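Local coordinates for protein hydrolase (Burkholderia cenocepacia, PDB 4QKU) that probably hydrolyses fumarylacetoacetate to fumarate and acetoacetate, the last step of phenylalanine and tyrosine breakdown, as a metal-dependent enzyme of the FAH family, at residues Q264-Y267 with F273-K276. Numbering follows the deposited sequence.
Sequences QWEY and FNSK. With NA (sodium ion), chain H; SO4 (sulfate ion), chain J.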
loop_
_atom_site.group_PDB
_atom_site.type_symbol
_atom_site.label_atom_id
_atom_site.label_comp_id
_atom_site.label_asym_id
_atom_site.label_seq_id
_atom_site.Cartn_x
_atom_site.Cartn_y
_atom_site.Cartn_z
ATOM N N GLN B 264 0.641 -17.231 -12.162
ATOM C CA GLN B 264 0.324 -17.454 -13.588
ATOM C C GLN B 264 -1.194 -17.375 -13.812
ATOM O O GLN B 264 -1.650 -16.682 -14.716
ATOM C CB GLN B 264 0.866 -18.804 -14.099
ATOM N N TRP B 265 -1.958 -18.020 -12.926
ATOM C CA TRP B 265 -3.418 -18.083 -13.057
ATOM C C TRP B 265 -4.179 -16.771 -12.753
ATOM O O TRP B 265 -5.241 -16.548 -13.319
ATOM C CB TRP B 265 -3.971 -19.223 -12.187
ATOM C CG TRP B 265 -5.447 -19.308 -12.180
ATOM C CD1 TRP B 265 -6.275 -19.146 -11.104
ATOM C CD2 TRP B 265 -6.296 -19.572 -13.307
ATOM N NE1 TRP B 265 -7.582 -19.310 -11.484
ATOM C CE2 TRP B 265 -7.627 -19.569 -12.832
ATOM C CE3 TRP B 265 -6.063 -19.814 -14.677
ATOM C CZ2 TRP B 265 -8.721 -19.778 -13.675
ATOM C CZ3 TRP B 265 -7.157 -20.037 -15.512
ATOM C CH2 TRP B 265 -8.468 -20.012 -15.005
ATOM N N GLU B 266 -3.643 -15.918 -11.881
ATOM C CA GLU B 266 -4.368 -14.728 -11.382
ATOM C C GLU B 266 -4.003 -13.387 -12.078
ATOM O O GLU B 266 -4.807 -12.463 -12.087
ATOM C CB GLU B 266 -4.130 -14.573 -9.868
ATOM C CG GLU B 266 -2.760 -13.984 -9.510
ATOM C CD GLU B 266 -2.587 -13.626 -8.042
ATOM O OE1 GLU B 266 -3.555 -13.773 -7.250
ATOM O OE2 GLU B 266 -1.452 -13.203 -7.680
ATOM N N TYR B 267 -2.795 -13.308 -12.644
ATOM C CA TYR B 267 -2.115 -12.020 -12.864
ATOM C C TYR B 267 -2.588 -11.183 -14.047
ATOM O O TYR B 267 -2.343 -9.990 -14.069
ATOM C CB TYR B 267 -0.584 -12.216 -12.967
ATOM C CG TYR B 267 -0.064 -12.486 -14.367
ATOM C CD1 TYR B 267 -0.206 -13.742 -14.943
ATOM C CD2 TYR B 267 0.545 -11.480 -15.115
ATOM C CE1 TYR B 267 0.262 -14.005 -16.210
ATOM C CE2 TYR B 267 1.008 -11.721 -16.405
ATOM C CZ TYR B 267 0.861 -12.993 -16.944
ATOM O OH TYR B 267 1.328 -13.288 -18.206
ATOM N N PHE B 273 -0.973 -10.378 -7.302
ATOM C CA PHE B 273 -1.747 -9.956 -6.171
ATOM C C PHE B 273 -1.471 -10.922 -5.017
ATOM O O PHE B 273 -0.493 -10.717 -4.299
ATOM C CB PHE B 273 -3.238 -9.870 -6.570
ATOM C CG PHE B 273 -4.156 -9.440 -5.447
ATOM C CD1 PHE B 273 -3.810 -8.385 -4.594
ATOM C CD2 PHE B 273 -5.379 -10.066 -5.253
ATOM C CE1 PHE B 273 -4.650 -7.993 -3.564
ATOM C CE2 PHE B 273 -6.219 -9.673 -4.228
ATOM C CZ PHE B 273 -5.849 -8.640 -3.378
ATOM N N ASN B 274 -2.292 -11.971 -4.852
ATOM C CA ASN B 274 -2.096 -12.960 -3.776
ATOM C C ASN B 274 -0.755 -13.668 -3.868
ATOM O O ASN B 274 -0.134 -13.958 -2.859
ATOM C CB ASN B 274 -3.142 -14.068 -3.836
ATOM C CG ASN B 274 -4.482 -13.645 -3.308
ATOM O OD1 ASN B 274 -4.609 -12.614 -2.635
ATOM N ND2 ASN B 274 -5.505 -14.438 -3.606
ATOM N N SER B 275 -0.326 -13.928 -5.097
ATOM C CA SER B 275 0.894 -14.651 -5.361
ATOM C C SER B 275 2.110 -13.947 -4.760
ATOM O O SER B 275 3.117 -14.597 -4.582
ATOM C CB SER B 275 1.129 -14.831 -6.855
ATOM O OG SER B 275 1.407 -13.582 -7.444
ATOM N N LYS B 276 2.031 -12.650 -4.463
ATOM C CA LYS B 276 3.146 -11.953 -3.841
ATOM C C LYS B 276 2.836 -11.352 -2.473
ATOM O O LYS B 276 3.741 -10.909 -1.779
ATOM C CB LYS B 276 3.691 -10.810 -4.745
ATOM C CG LYS B 276 3.892 -11.119 -6.232
ATOM C CD LYS B 276 5.067 -12.034 -6.511
ATOM C CE LYS B 276 5.627 -11.837 -7.909
ATOM N NZ LYS B 276 6.772 -10.875 -7.929
HETATM NA NA NA H . 6.136 -11.449 -1.656
HETATM S S SO4 J . 8.087 -11.606 -11.762
HETATM O O1 SO4 J . 7.292 -10.403 -12.092
HETATM O O2 SO4 J . 9.452 -11.185 -11.395
HETATM O O3 SO4 J . 7.503 -12.349 -10.619
HETATM O O4 SO4 J . 8.087 -12.479 -12.958
#
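The carboxylate of E266 gathers the backbone N-H groups of F273, N274 and S275 where the chain enters a short, weakly bonded helix, a worked example of how one buried acid can serve several donors at a first helical turn. Three donors converge on OE2, each from a different direction. The backbone N of F273 lies 2.9 Å from E266 OE2 but descends from above the carboxylate plane, 58° out of it. S275 N, also 2.9 Å from E266 OE2, comes in on the syn side in a fairly straight bond, whereas S275 OG gives its proton nearly along the C-O axis of the same oxygen. The other oxygen is held less firmly: N274 N reaches E266 OE1 at 3.3 Å in a weak, bent bond, and N274 CB packs beside that oxygen at 3.5 Å. Beyond CG the glutamate chain runs extended (chi2 171°), carrying the acid from helix 260-266 across to the segment 273-276. The two helices follow strand 248-259 and precede strand 280-288 in the FAA hydrolase C-terminal region, so the acid bridges the two helices of the connection between neighbouring antiparallel strands of a mixed sheet. Its negative charge is probably stabilised mainly by these N-H and O-H donors. Around this compact cluster, M178 of the second subunit packs on E266, H356 of that subunit meets the F273 ring edge-to-face, and its H355 O accepts a bond from N274 ND2. K276, partly exposed, makes no contact with 264-267 and marks the looser side, towards the predicted active site. There its NZ bonds a sulfate ion, probably from the crystallisation liquor (O3 at 3.2 Å), that H156, R260 and Q263 also bind, and forms a salt bridge with E222. The backbone O of K276 coordinates the sodium ion at 2.5 Å, alongside D256, W257, A279 and T280.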